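Local atomic coordinates of orotidine 5'-phosphate decarboxylase (Methanocaldococcus jannaschii, PDB entry 4LUI), a protein that probably catalyses the decarboxylation of orotidine 5'-monophosphate to uridine 5'-monophosphate, the last step of de novo UMP biosynthesis. Residues B[48-54]-B[74-80]; B[100-106]-B[126-131]; B[108-112]-B[153-157]. All blocks are in the same frame, centred on the assembly; numbering follows the deposited sequence. Where two conformers were deposited one is given.

Interaction 1 of 3, residues B[48-54]-B[74-80]; sequences DAIKVGY and KEVIADF
Lys51 sets out with CG trans to its own backbone N (chi1 -175°), then bends at chi3 and chi4, and these bends carry its ammonium to Asp79. Lys51 NZ and Asp79 OD2 form a salt bridge of 2.8 Å, on the anti lone pair of that oxygen. The aliphatic part of the lysine passes the aspartate at a slant, with Lys51 CG 3.7 Å from Asp79 CB. The other oxygen, Asp79 OD1, pairs with Lys81, the predicted proton donor. The carboxylate is thus held between two lysines. Lys51 and Asp79 are both predicted to bind substrate.

The segments are neighbouring parallel strands of the TIM barrel. Four backbone hydrogen bonds join them, from Ile50 N to Glu75 O at one end to Asp79 N with Val52 O at the other. Ala49, Lys51, Glu75, Ile77 and Asp79 point to one face of the sheet. Ile50, Val52, Val76 and Ala78 point to the other, where helix 63-72 packs on Ile50, Val52 and Val76.

Farther along, the rings of Tyr54 and Phe80 make an offset stack, with centroids 3.9 Å apart and planes at 13°. Ala78 CB lies over the opposite face of the Phe80 ring. A water joins Tyr54 OH to Phe80 O. Tyr54 also stacks on Tyr54 of the second subunit.

Interaction 2 of 3, residues B[100-106]-B[126-131]; sequences ADGIIVH and KKVIMV
Lys126 NZ is gripped by Ala100 O at 2.9 Å, by Leu97 O, and by a water that accepts from it and donates to Asp101 OD1. It sits above the carbonyl plane of Ala100, 37° out of it. Asp101 OD2 is taken by Val76 N. The extended lysine chain reaches back past Asp101 O, where Lys126 CB approaches to 3.3 Å. This polar group lies at the start of two adjacent parallel strands, 102-106 and 127-131, joined through helix 111-124 in a beta-alpha-beta unit of the TIM barrel.

Five backbone hydrogen bonds follow, from Lys127 N with Asp101 O to Val131 N with Val105 O. Gly102 CA comes within 3.2 Å of Lys127 O, so the strands run close there.

On one face, Ile104 CG1 rests on Ile129 CB at 3.8 Å, and Ile104 CG2 meets Val131 CG2 at 3.5 Å. On the other face, Val105 CG2 touches Val128 CG1 at 3.9 Å, and helix 111-124 closes over Ile103, Val105 and Val128 with Val117.

His106 lies alongside Val131, both pointing the same way. Its NE2 bonds to Ala83 O of the second subunit. A water in the plane of the imidazole, at its edge, links His106 ND1 to Val131 O.

Interaction 3 of 3, residues B[108-112]-B[153-157]; sequences FVGED and MAKKL
The chain turns into helix 111-124 at Gly110, the N-cap residue, whose positive phi (110°) suits a glycine, and the nearest CA atoms of the two segments, those of Glu111 and Met153, are 7.6 Å apart. The contact joins the first turn of helix 111-124 to the C-terminal part of helix 147-157. Both belong to the outer helical layer of the TIM barrel.

Glu111 carries the contact. Its chain is extended beyond CG (chi2 -171°), and this length takes the carboxylate across to the second helix. There Glu111 OE2 receives a hydrogen bond from Lys156 NZ at 2.7 Å, as part of a salt bridge. The ammonium uses the syn lone pair of that oxygen. The two side chains meet at about a right angle. Lys156 is itself fully extended and solvent-exposed, so the ion pair lies at the outer margin of the contact. The nearby positive charge probably helps to keep Glu111 ionised.

Deeper in, the stem of the glutamate lies against apolar groups. Met153 has two conformers, so its contacts are tentative. In one of them CG is trans to the backbone N (chi1 -170°) and the chain stays extended through chi2, which carries Met153 SD to 3.5 Å from Glu111 CG. The two chains pass at a slant. This conformer also packs on Met130 of the barrel strand 127-131 and on Gln141 of the second subunit. Leu157, one turn on from Met153, touches Val114 and Lys115 of helix 111-124.

The residues leading into helix 111-124 also face the dimer partner. Val109 O bonds to His136 NE2 of the second subunit, and the Phe108 ring stacks on Phe108 of that subunit.

Leu157 CD2 lies 4.0 Å from Glu111 OE1.

In the fold
Along the chain, interaction 1 closes before interaction 2 opens, whereas the segments of interactions 2 and 3 alternate. Interactions 1 and 2 lie in the same closed eight-stranded sheet, with centres 9 Å apart. Strands 75-82 and 102-106 are neighbours, and a salt bridge from Glu75 to Lys127 ties the two contacts together. Interaction 3 lies farther out, in the helical layer, its centre 13 Å from that of interaction 2 and 21 Å from that of interaction 1. Met130 of strand 127-131 links it to the barrel by packing on Ala154. The set thus runs from predicted substrate-binding residues to the outer helices, and each contact touches the second subunit.

Interaction 1 of 3, residues B[48-54]-B[74-80]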
ATOM      1  N   ASP B  48      -9.353 -22.356   0.455  1.00 15.95           N
ATOM      2  CA  ASP B  48     -10.488 -21.765   1.150  1.00 15.07           C
ATOM      3  C   ASP B  48     -10.562 -20.268   0.881  1.00 14.80           C
ATOM      4  O   ASP B  48     -11.625 -19.657   1.018  1.00 18.72           O
ATOM      5  CB  ASP B  48     -10.383 -22.021   2.653  1.00 17.31           C
ATOM      6  CG  ASP B  48     -10.419 -23.491   2.975  1.00 21.71           C
ATOM      7  OD1 ASP B  48     -11.485 -24.113   2.759  1.00 24.03           O
ATOM      8  OD2 ASP B  48      -9.387 -24.035   3.416  1.00 19.63           O
ATOM      9  N   ALA B  49      -9.431 -19.686   0.499  1.00 15.55           N
ATOM     10  CA  ALA B  49      -9.364 -18.251   0.228  1.00 15.45           C
ATOM     11  C   ALA B  49      -8.297 -17.948  -0.807  1.00 14.22           C
ATOM     12  O   ALA B  49      -7.344 -18.706  -0.967  1.00 14.85           O
ATOM     13  CB  ALA B  49      -9.080 -17.466   1.515  1.00 17.23           C
ATOM     14  N   ILE B  50      -8.461 -16.828  -1.502  1.00 13.62           N
ATOM     15  CA  ILE B  50      -7.467 -16.373  -2.468  1.00 11.50           C
ATOM     16  C   ILE B  50      -7.056 -14.956  -2.102  1.00 11.22           C
ATOM     17  O   ILE B  50      -7.920 -14.095  -1.912  1.00 15.56           O
ATOM     18  CB  ILE B  50      -8.028 -16.398  -3.902  1.00 13.57           C
ATOM     19  CG1 ILE B  50      -8.425 -17.833  -4.286  1.00 18.67           C
ATOM     20  CG2 ILE B  50      -6.993 -15.842  -4.891  1.00 18.06           C
ATOM     21  CD1 ILE B  50      -9.139 -17.949  -5.597  1.00 31.08           C
ATOM     22  N   LYS B  51      -5.748 -14.726  -1.982  1.00 10.76           N
ATOM     23  CA  LYS B  51      -5.208 -13.409  -1.638  1.00 11.46           C
ATOM     24  C   LYS B  51      -4.533 -12.807  -2.869  1.00 11.31           C
ATOM     25  O   LYS B  51      -3.655 -13.431  -3.483  1.00 11.38           O
ATOM     26  CB  LYS B  51      -4.209 -13.540  -0.472  1.00  9.05           C
ATOM     27  CG  LYS B  51      -3.657 -12.217   0.074  1.00 13.27           C
ATOM     28  CD  LYS B  51      -2.763 -12.408   1.318  1.00 12.72           C
ATOM     29  CE  LYS B  51      -1.390 -12.991   0.973  1.00 13.29           C
ATOM     30  NZ  LYS B  51      -0.547 -12.058   0.167  1.00 14.90           N
ATOM     31  N   VAL B  52      -4.951 -11.600  -3.235  1.00 13.79           N
ATOM     32  CA  VAL B  52      -4.391 -10.926  -4.394  1.00 13.32           C
ATOM     33  C   VAL B  52      -3.747  -9.621  -3.960  1.00  9.88           C
ATOM     34  O   VAL B  52      -4.218  -8.963  -3.020  1.00 15.06           O
ATOM     35  CB  VAL B  52      -5.443 -10.656  -5.485  1.00 15.28           C
ATOM     36  CG1 VAL B  52      -5.971 -11.977  -6.071  1.00 13.83           C
ATOM     37  CG2 VAL B  52      -6.570  -9.799  -4.950  1.00 17.50           C
ATOM     38  N   GLY B  53      -2.667  -9.250  -4.632  1.00 12.95           N
ATOM     39  CA  GLY B  53      -1.969  -8.027  -4.277  1.00 11.41           C
ATOM     40  C   GLY B  53      -1.933  -7.023  -5.406  1.00 11.29           C
ATOM     41  O   GLY B  53      -2.454  -7.263  -6.491  1.00 14.23           O
ATOM     42  N   TYR B  54      -1.285  -5.888  -5.152  1.00 11.27           N
ATOM     43  CA  TYR B  54      -1.161  -4.844  -6.162  1.00 14.09           C
ATOM     44  C   TYR B  54      -0.466  -5.201  -7.481  1.00 14.35           C
ATOM     45  O   TYR B  54      -0.877  -4.706  -8.528  1.00 16.52           O
ATOM     46  CB  TYR B  54      -0.525  -3.592  -5.554  1.00 10.53           C
ATOM     47  CG  TYR B  54      -1.515  -2.733  -4.778  1.00 11.42           C
ATOM     48  CD1 TYR B  54      -2.718  -2.347  -5.357  1.00 18.13           C
ATOM     49  CD2 TYR B  54      -1.231  -2.289  -3.494  1.00 12.98           C
ATOM     50  CE1 TYR B  54      -3.617  -1.551  -4.683  1.00 17.18           C
ATOM     51  CE2 TYR B  54      -2.134  -1.474  -2.803  1.00 15.11           C
ATOM     52  CZ  TYR B  54      -3.324  -1.121  -3.416  1.00 14.26           C
ATOM     53  OH  TYR B  54      -4.258  -0.329  -2.770  1.00 18.83           O
ATOM     54  N   LYS B  74     -15.077 -18.605  -3.609  1.00 18.99           N
ATOM     55  CA  LYS B  74     -14.354 -18.607  -2.344  1.00 18.32           C
ATOM     56  C   LYS B  74     -13.963 -17.171  -1.986  1.00 22.00           C
ATOM     57  O   LYS B  74     -14.009 -16.266  -2.821  1.00 24.09           O
ATOM     58  CB  LYS B  74     -13.107 -19.499  -2.419  1.00 26.10           C
ATOM     59  CG  LYS B  74     -13.380 -20.975  -2.760  1.00 28.29           C
ATOM     60  CD  LYS B  74     -13.964 -21.729  -1.576  1.00 25.73           C
ATOM     61  CE  LYS B  74     -14.357 -23.166  -1.951  1.00 26.84           C
ATOM     62  NZ  LYS B  74     -13.195 -24.101  -2.003  1.00 28.16           N
ATOM     63  N   GLU B  75     -13.572 -16.991  -0.734  1.00 17.62           N
ATOM     64  CA  GLU B  75     -13.234 -15.692  -0.177  1.00 17.21           C
ATOM     65  C   GLU B  75     -12.034 -15.068  -0.885  1.00 15.00           C
ATOM     66  O   GLU B  75     -10.999 -15.706  -1.014  1.00 16.32           O
ATOM     67  CB  GLU B  75     -12.908 -15.895   1.299  1.00 18.48           C
ATOM     68  CG  GLU B  75     -12.509 -14.663   2.052  1.00 19.88           C
ATOM     69  CD  GLU B  75     -12.347 -14.954   3.527  1.00 24.58           C
ATOM     70  OE1 GLU B  75     -11.775 -16.021   3.872  1.00 22.80           O
ATOM     71  OE2 GLU B  75     -12.816 -14.130   4.337  1.00 28.53           O
ATOM     72  N   VAL B  76     -12.156 -13.818  -1.322  1.00 15.32           N
ATOM     73  CA  VAL B  76     -11.028 -13.126  -1.955  1.00 14.01           C
ATOM     74  C   VAL B  76     -10.574 -11.957  -1.088  1.00 13.22           C
ATOM     75  O   VAL B  76     -11.367 -11.069  -0.762  1.00 13.50           O
ATOM     76  CB  VAL B  76     -11.378 -12.629  -3.368  1.00 16.92           C
ATOM     77  CG1 VAL B  76     -10.233 -11.791  -3.954  1.00 17.81           C
ATOM     78  CG2 VAL B  76     -11.695 -13.817  -4.266  1.00 15.06           C
ATOM     79  N   ILE B  77      -9.298 -11.969  -0.719  1.00 12.95           N
ATOM     80  CA  ILE B  77      -8.725 -10.964   0.179  1.00 13.50           C
ATOM     81  C   ILE B  77      -7.732 -10.100  -0.580  1.00 14.69           C
ATOM     82  O   ILE B  77      -6.857 -10.621  -1.264  1.00 12.94           O
ATOM     83  CB  ILE B  77      -7.963 -11.626   1.345  1.00 13.19           C
ATOM     84  CG1 ILE B  77      -8.894 -12.534   2.157  1.00 15.11           C
ATOM     85  CG2 ILE B  77      -7.301 -10.574   2.243  1.00 14.20           C
ATOM     86  CD1 ILE B  77     -10.182 -11.872   2.594  1.00 16.28           C
ATOM     87  N   ALA B  78      -7.877  -8.783  -0.475  1.00 12.30           N
ATOM     88  CA  ALA B  78      -6.972  -7.866  -1.164  1.00 12.72           C
ATOM     89  C   ALA B  78      -5.837  -7.436  -0.252  1.00 12.60           C
ATOM     90  O   ALA B  78      -6.056  -6.709   0.724  1.00 13.37           O
ATOM     91  CB  ALA B  78      -7.727  -6.658  -1.675  1.00 12.59           C
ATOM     92  N   ASP B  79      -4.629  -7.896  -0.565  1.00 12.07           N
ATOM     93  CA  ASP B  79      -3.476  -7.603   0.269  1.00 12.81           C
ATOM     94  C   ASP B  79      -2.870  -6.289  -0.217  1.00 11.17           C
ATOM     95  O   ASP B  79      -1.877  -6.271  -0.949  1.00 12.94           O
ATOM     96  CB  ASP B  79      -2.470  -8.746   0.191  1.00 12.54           C
ATOM     97  CG  ASP B  79      -1.352  -8.620   1.208  1.00 13.72           C
ATOM     98  OD1 ASP B  79      -1.330  -7.617   1.964  1.00 12.99           O
ATOM     99  OD2 ASP B  79      -0.486  -9.520   1.238  1.00 18.64           O
ATOM    100  N   PHE B  80      -3.502  -5.188   0.186  1.00 10.35           N
ATOM    101  CA  PHE B  80      -3.162  -3.869  -0.345  1.00  9.16           C
ATOM    102  C   PHE B  80      -2.389  -3.013   0.657  1.00 12.36           C
ATOM    103  O   PHE B  80      -2.057  -1.856   0.359  1.00 15.52           O
ATOM    104  CB  PHE B  80      -4.440  -3.146  -0.751  1.00 12.90           C
ATOM    105  CG  PHE B  80      -5.032  -3.630  -2.047  1.00 12.77           C
ATOM    106  CD1 PHE B  80      -4.439  -4.656  -2.772  1.00 12.26           C
ATOM    107  CD2 PHE B  80      -6.189  -3.044  -2.543  1.00 12.02           C
ATOM    108  CE1 PHE B  80      -4.996  -5.099  -3.984  1.00 13.20           C
ATOM    109  CE2 PHE B  80      -6.744  -3.465  -3.753  1.00 11.79           C
ATOM    110  CZ  PHE B  80      -6.150  -4.502  -4.473  1.00 15.04           C
TER
HETATM  111  O   HOH W   1     -13.406 -23.997   1.067  1.00 28.14           O
HETATM  112  O   HOH W   2     -14.771 -18.948   1.069  1.00 31.27           O
HETATM  113  O   HOH W   3       0.238  -5.789  -2.662  1.00 13.72           O
HETATM  114  O   HOH W   4      -3.486   0.513  -0.294  1.00 18.04           O

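Interaction 2 of 3, residues B[100-106]-B[126-131]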
ATOM      1  N   ALA B 100     -13.797  -7.523  -3.678  1.00 15.77           N
ATOM      2  CA  ALA B 100     -13.108  -8.344  -2.684  1.00 12.81           C
ATOM      3  C   ALA B 100     -13.979  -8.551  -1.445  1.00 15.98           C
ATOM      4  O   ALA B 100     -14.893  -7.774  -1.172  1.00 18.93           O
ATOM      5  CB  ALA B 100     -11.800  -7.710  -2.280  1.00 13.41           C
ATOM      6  N   ASP B 101     -13.663  -9.594  -0.690  1.00 15.97           N
ATOM      7  CA  ASP B 101     -14.401  -9.915   0.519  1.00 16.89           C
ATOM      8  C   ASP B 101     -13.710  -9.396   1.764  1.00 13.83           C
ATOM      9  O   ASP B 101     -14.308  -9.362   2.830  1.00 16.26           O
ATOM     10  CB  ASP B 101     -14.575 -11.425   0.620  1.00 13.29           C
ATOM     11  CG  ASP B 101     -15.342 -11.973  -0.547  1.00 17.19           C
ATOM     12  OD1 ASP B 101     -16.516 -11.565  -0.704  1.00 21.00           O
ATOM     13  OD2 ASP B 101     -14.778 -12.785  -1.310  1.00 18.18           O
ATOM     14  N   GLY B 102     -12.454  -9.005   1.621  1.00 15.10           N
ATOM     15  CA  GLY B 102     -11.691  -8.497   2.741  1.00 11.32           C
ATOM     16  C   GLY B 102     -10.509  -7.707   2.229  1.00 12.05           C
ATOM     17  O   GLY B 102     -10.115  -7.832   1.069  1.00 13.24           O
ATOM     18  N   ILE B 103      -9.960  -6.871   3.100  1.00 12.63           N
ATOM     19  CA  ILE B 103      -8.839  -6.027   2.730  1.00 13.56           C
ATOM     20  C   ILE B 103      -7.825  -5.983   3.875  1.00 11.94           C
ATOM     21  O   ILE B 103      -8.206  -5.961   5.057  1.00 14.41           O
ATOM     22  CB  ILE B 103      -9.345  -4.611   2.330  1.00 11.71           C
ATOM     23  CG1 ILE B 103      -8.213  -3.752   1.768  1.00 11.29           C
ATOM     24  CG2 ILE B 103     -10.062  -3.919   3.496  1.00 14.15           C
ATOM     25  CD1 ILE B 103      -8.721  -2.396   1.265  1.00 16.23           C
ATOM     26  N   ILE B 104      -6.538  -6.004   3.518  1.00 10.04           N
ATOM     27  CA  ILE B 104      -5.463  -5.981   4.500  1.00 10.60           C
ATOM     28  C   ILE B 104      -4.922  -4.559   4.641  1.00 11.50           C
ATOM     29  O   ILE B 104      -4.600  -3.904   3.639  1.00 10.76           O
ATOM     30  CB  ILE B 104      -4.337  -6.978   4.123  1.00 13.15           C
ATOM     31  CG1 ILE B 104      -4.868  -8.413   4.245  1.00 12.17           C
ATOM     32  CG2 ILE B 104      -3.116  -6.774   5.014  1.00 13.73           C
ATOM     33  CD1 ILE B 104      -3.961  -9.470   3.632  1.00 12.83           C
ATOM     34  N   VAL B 105      -4.859  -4.090   5.888  1.00 11.06           N
ATOM     35  CA  VAL B 105      -4.419  -2.734   6.208  1.00 11.76           C
ATOM     36  C   VAL B 105      -3.235  -2.743   7.182  1.00 13.60           C
ATOM     37  O   VAL B 105      -3.053  -3.692   7.952  1.00 14.74           O
ATOM     38  CB  VAL B 105      -5.569  -1.903   6.815  1.00 13.17           C
ATOM     39  CG1 VAL B 105      -6.818  -2.023   5.929  1.00 13.78           C
ATOM     40  CG2 VAL B 105      -5.897  -2.370   8.233  1.00 17.72           C
ATOM     41  N   HIS B 106      -2.415  -1.698   7.128  1.00 12.00           N
ATOM     42  CA  HIS B 106      -1.399  -1.487   8.159  1.00 11.39           C
ATOM     43  C   HIS B 106      -2.020  -0.823   9.368  1.00 14.66           C
ATOM     44  O   HIS B 106      -2.884   0.041   9.232  1.00 16.05           O
ATOM     45  CB  HIS B 106      -0.250  -0.602   7.646  1.00 12.20           C
ATOM     46  CG  HIS B 106       0.840  -1.367   6.957  1.00 12.46           C
ATOM     47  ND1 HIS B 106       1.661  -2.252   7.621  1.00 14.63           N
ATOM     48  CD2 HIS B 106       1.256  -1.363   5.668  1.00 10.36           C
ATOM     49  CE1 HIS B 106       2.537  -2.763   6.772  1.00 11.04           C
ATOM     50  NE2 HIS B 106       2.300  -2.253   5.577  1.00 13.63           N
ATOM     51  N   LYS B 126     -18.094  -7.091   5.215  1.00 16.09           N
ATOM     52  CA  LYS B 126     -16.827  -7.602   4.721  1.00 14.35           C
ATOM     53  C   LYS B 126     -15.733  -7.384   5.761  1.00 15.71           C
ATOM     54  O   LYS B 126     -15.984  -6.763   6.803  1.00 21.22           O
ATOM     55  CB  LYS B 126     -16.506  -7.004   3.345  1.00 22.00           C
ATOM     56  CG  LYS B 126     -17.451  -7.570   2.270  1.00 18.37           C
ATOM     57  CD  LYS B 126     -17.223  -6.990   0.898  1.00 18.22           C
ATOM     58  CE  LYS B 126     -18.013  -7.794  -0.128  1.00 20.24           C
ATOM     59  NZ  LYS B 126     -17.759  -7.337  -1.515  1.00 17.16           N
ATOM     60  N   LYS B 127     -14.551  -7.933   5.500  1.00 15.56           N
ATOM     61  CA  LYS B 127     -13.504  -8.044   6.511  1.00 16.44           C
ATOM     62  C   LYS B 127     -12.376  -7.020   6.398  1.00 15.16           C
ATOM     63  O   LYS B 127     -11.942  -6.645   5.296  1.00 14.56           O
ATOM     64  CB  LYS B 127     -12.880  -9.440   6.483  1.00 15.39           C
ATOM     65  CG  LYS B 127     -13.823 -10.571   6.829  1.00 17.14           C
ATOM     66  CD  LYS B 127     -13.076 -11.895   6.753  1.00 18.60           C
ATOM     67  CE  LYS B 127     -13.994 -13.065   7.058  1.00 20.42           C
ATOM     68  NZ  LYS B 127     -13.245 -14.337   6.874  1.00 24.35           N
ATOM     69  N   VAL B 128     -11.886  -6.608   7.560  1.00 14.56           N
ATOM     70  CA  VAL B 128     -10.650  -5.828   7.662  1.00 15.04           C
ATOM     71  C   VAL B 128      -9.609  -6.639   8.442  1.00 14.24           C
ATOM     72  O   VAL B 128      -9.895  -7.181   9.505  1.00 14.00           O
ATOM     73  CB  VAL B 128     -10.905  -4.503   8.371  1.00 15.76           C
ATOM     74  CG1 VAL B 128      -9.608  -3.683   8.498  1.00 17.85           C
ATOM     75  CG2 VAL B 128     -11.962  -3.731   7.637  1.00 17.42           C
ATOM     76  N   ILE B 129      -8.407  -6.725   7.894  1.00 14.11           N
ATOM     77  CA  ILE B 129      -7.366  -7.573   8.434  1.00 14.47           C
ATOM     78  C   ILE B 129      -6.152  -6.676   8.657  1.00 11.15           C
ATOM     79  O   ILE B 129      -5.741  -5.963   7.750  1.00 13.52           O
ATOM     80  CB  ILE B 129      -7.024  -8.676   7.414  1.00 13.52           C
ATOM     81  CG1 ILE B 129      -8.238  -9.601   7.199  1.00 15.33           C
ATOM     82  CG2 ILE B 129      -5.791  -9.449   7.834  1.00 16.88           C
ATOM     83  CD1 ILE B 129      -8.220 -10.352   5.875  1.00 20.93           C
ATOM     84  N   MET B 130      -5.594  -6.678   9.859  1.00 14.12           N
ATOM     85  CA  MET B 130      -4.478  -5.770  10.148  1.00 11.96           C
ATOM     86  C   MET B 130      -3.132  -6.485  10.143  1.00 12.70           C
ATOM     87  O   MET B 130      -2.976  -7.529  10.787  1.00 13.73           O
ATOM     88  CB  MET B 130      -4.668  -5.102  11.519  1.00 11.60           C
ATOM     89  CG  MET B 130      -3.534  -4.123  11.851  1.00 10.45           C
ATOM     90  SD  MET B 130      -3.558  -3.562  13.567  1.00 16.80           S
ATOM     91  CE  MET B 130      -5.214  -2.905  13.626  1.00 18.81           C
ATOM     92  N   VAL B 131      -2.152  -5.913   9.444  1.00 11.81           N
ATOM     93  CA  VAL B 131      -0.782  -6.388   9.574  1.00 12.56           C
ATOM     94  C   VAL B 131      -0.240  -5.937  10.919  1.00 12.40           C
ATOM     95  O   VAL B 131      -0.142  -4.736  11.175  1.00 15.11           O
ATOM     96  CB  VAL B 131       0.132  -5.767   8.515  1.00 13.07           C
ATOM     97  CG1 VAL B 131       1.561  -6.273   8.706  1.00 17.58           C
ATOM     98  CG2 VAL B 131      -0.353  -6.108   7.130  1.00 16.02           C
TER
HETATM   99  O   HOH W   5     -17.230 -10.012  -2.794  1.00 25.62           O
HETATM  100  O   HOH W   6       1.070  -2.290  10.454  1.00 13.90           O

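Interaction 3 of 3, residues B[108-112]-B[153-157]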
ATOM      1  N   PHE B 108       0.168   0.580  11.518  1.00 15.09           N
ATOM      2  CA  PHE B 108       1.171   1.570  11.943  1.00 16.83           C
ATOM      3  C   PHE B 108       0.772   3.021  11.683  1.00 16.73           C
ATOM      4  O   PHE B 108       1.273   3.928  12.348  1.00 17.53           O
ATOM      5  CB  PHE B 108       2.616   1.242  11.474  1.00 18.16           C
ATOM      6  CG  PHE B 108       2.910   1.543  10.024  1.00 20.72           C
ATOM      7  CD1 PHE B 108       2.997   0.517   9.095  1.00 19.11           C
ATOM      8  CD2 PHE B 108       3.178   2.841   9.598  1.00 23.45           C
ATOM      9  CE1 PHE B 108       3.323   0.791   7.747  1.00 14.41           C
ATOM     10  CE2 PHE B 108       3.477   3.111   8.257  1.00 24.79           C
ATOM     11  CZ  PHE B 108       3.538   2.081   7.339  1.00 15.12           C
ATOM     12  N   VAL B 109      -0.159   3.233  10.757  1.00 13.72           N
ATOM     13  CA  VAL B 109      -0.621   4.580  10.447  1.00 17.89           C
ATOM     14  C   VAL B 109      -1.677   5.087  11.438  1.00 17.54           C
ATOM     15  O   VAL B 109      -2.105   6.236  11.367  1.00 19.10           O
ATOM     16  CB  VAL B 109      -1.070   4.732   8.960  1.00 18.88           C
ATOM     17  CG1 VAL B 109       0.095   4.440   8.027  1.00 16.61           C
ATOM     18  CG2 VAL B 109      -2.205   3.788   8.637  1.00 20.59           C
ATOM     19  N   GLY B 110      -2.078   4.237  12.383  1.00 16.18           N
ATOM     20  CA  GLY B 110      -2.886   4.707  13.497  1.00 15.59           C
ATOM     21  C   GLY B 110      -4.318   4.219  13.477  1.00 16.72           C
ATOM     22  O   GLY B 110      -4.802   3.691  12.478  1.00 17.47           O
ATOM     23  N   GLU B 111      -5.004   4.427  14.592  1.00 18.68           N
ATOM     24  CA  GLU B 111      -6.365   3.933  14.761  1.00 20.05           C
ATOM     25  C   GLU B 111      -7.367   4.491  13.772  1.00 17.82           C
ATOM     26  O   GLU B 111      -8.212   3.759  13.272  1.00 19.39           O
ATOM     27  CB  GLU B 111      -6.875   4.284  16.158  1.00 23.22           C
ATOM     28  CG  GLU B 111      -6.507   3.299  17.222  1.00 24.03           C
ATOM     29  CD  GLU B 111      -7.230   3.583  18.521  1.00 23.51           C
ATOM     30  OE1 GLU B 111      -8.341   4.144  18.478  1.00 28.73           O
ATOM     31  OE2 GLU B 111      -6.683   3.237  19.578  1.00 32.90           O
ATOM     32  N   ASP B 112      -7.319   5.798  13.544  1.00 18.35           N
ATOM     33  CA  ASP B 112      -8.330   6.432  12.706  1.00 20.70           C
ATOM     34  C   ASP B 112      -8.273   5.904  11.279  1.00 20.78           C
ATOM     35  O   ASP B 112      -9.306   5.703  10.644  1.00 18.14           O
ATOM     36  CB  ASP B 112      -8.271   7.973  12.764  1.00 18.34           C
ATOM     37  CG  ASP B 112      -6.916   8.545  12.382  1.00 19.27           C
ATOM     38  OD1 ASP B 112      -5.948   7.778  12.184  1.00 18.88           O
ATOM     39  OD2 ASP B 112      -6.828   9.788  12.295  1.00 19.88           O
ATOM     40  N   MET B 153      -3.822  -3.230  19.437  0.50 17.32           N
ATOM     41  CA  MET B 153      -4.739  -2.336  18.746  0.50 17.55           C
ATOM     42  C   MET B 153      -5.726  -3.119  17.879  0.50 15.82           C
ATOM     43  O   MET B 153      -6.892  -2.740  17.761  0.50 17.29           O
ATOM     44  CB  MET B 153      -3.992  -1.296  17.916  0.50 17.94           C
ATOM     45  CG  MET B 153      -4.897  -0.212  17.387  0.50 16.79           C
ATOM     46  SD  MET B 153      -3.998   1.029  16.454  0.50 23.68           S
ATOM     47  CE  MET B 153      -2.955  -0.005  15.439  0.50 11.95           C
ATOM     48  N   ALA B 154      -5.259  -4.214  17.287  1.00 14.94           N
ATOM     49  CA  ALA B 154      -6.141  -5.088  16.514  1.00 15.44           C
ATOM     50  C   ALA B 154      -7.272  -5.620  17.407  1.00 15.62           C
ATOM     51  O   ALA B 154      -8.440  -5.645  17.007  1.00 16.53           O
ATOM     52  CB  ALA B 154      -5.353  -6.240  15.921  1.00 16.15           C
ATOM     53  N   LYS B 155      -6.920  -6.010  18.629  1.00 14.72           N
ATOM     54  CA  LYS B 155      -7.921  -6.490  19.583  1.00 16.45           C
ATOM     55  C   LYS B 155      -8.902  -5.385  19.984  1.00 17.30           C
ATOM     56  O   LYS B 155     -10.116  -5.610  20.030  1.00 23.50           O
ATOM     57  CB  LYS B 155      -7.247  -7.077  20.826  1.00 18.31           C
ATOM     58  CG  LYS B 155      -8.226  -7.488  21.925  1.00 21.05           C
ATOM     59  CD  LYS B 155      -7.551  -8.338  22.995  1.00 28.84           C
ATOM     60  CE  LYS B 155      -6.419  -7.597  23.673  1.00 41.92           C
ATOM     61  NZ  LYS B 155      -5.601  -8.484  24.564  1.00 46.87           N
ATOM     62  N   LYS B 156      -8.369  -4.197  20.270  1.00 18.79           N
ATOM     63  CA  LYS B 156      -9.190  -3.053  20.680  1.00 19.11           C
ATOM     64  C   LYS B 156     -10.205  -2.674  19.604  1.00 22.04           C
ATOM     65  O   LYS B 156     -11.393  -2.469  19.898  1.00 23.17           O
ATOM     66  CB  LYS B 156      -8.296  -1.848  20.989  1.00 20.72           C
ATOM     67  CG  LYS B 156      -9.059  -0.582  21.331  1.00 18.76           C
ATOM     68  CD  LYS B 156      -8.120   0.608  21.464  1.00 23.62           C
ATOM     69  CE  LYS B 156      -8.904   1.882  21.756  1.00 24.44           C
ATOM     70  NZ  LYS B 156      -8.028   3.082  21.873  1.00 30.21           N
ATOM     71  N   LEU B 157      -9.738  -2.592  18.361  1.00 20.39           N
ATOM     72  CA  LEU B 157     -10.592  -2.190  17.244  1.00 22.01           C
ATOM     73  C   LEU B 157     -11.490  -3.312  16.726  1.00 19.47           C
ATOM     74  O   LEU B 157     -12.384  -3.065  15.919  1.00 21.13           O
ATOM     75  CB  LEU B 157      -9.741  -1.654  16.090  1.00 20.93           C
ATOM     76  CG  LEU B 157      -8.902  -0.411  16.399  1.00 19.52           C
ATOM     77  CD1 LEU B 157      -8.070  -0.014  15.176  1.00 22.21           C
ATOM     78  CD2 LEU B 157      -9.788   0.744  16.858  1.00 26.52           C
TER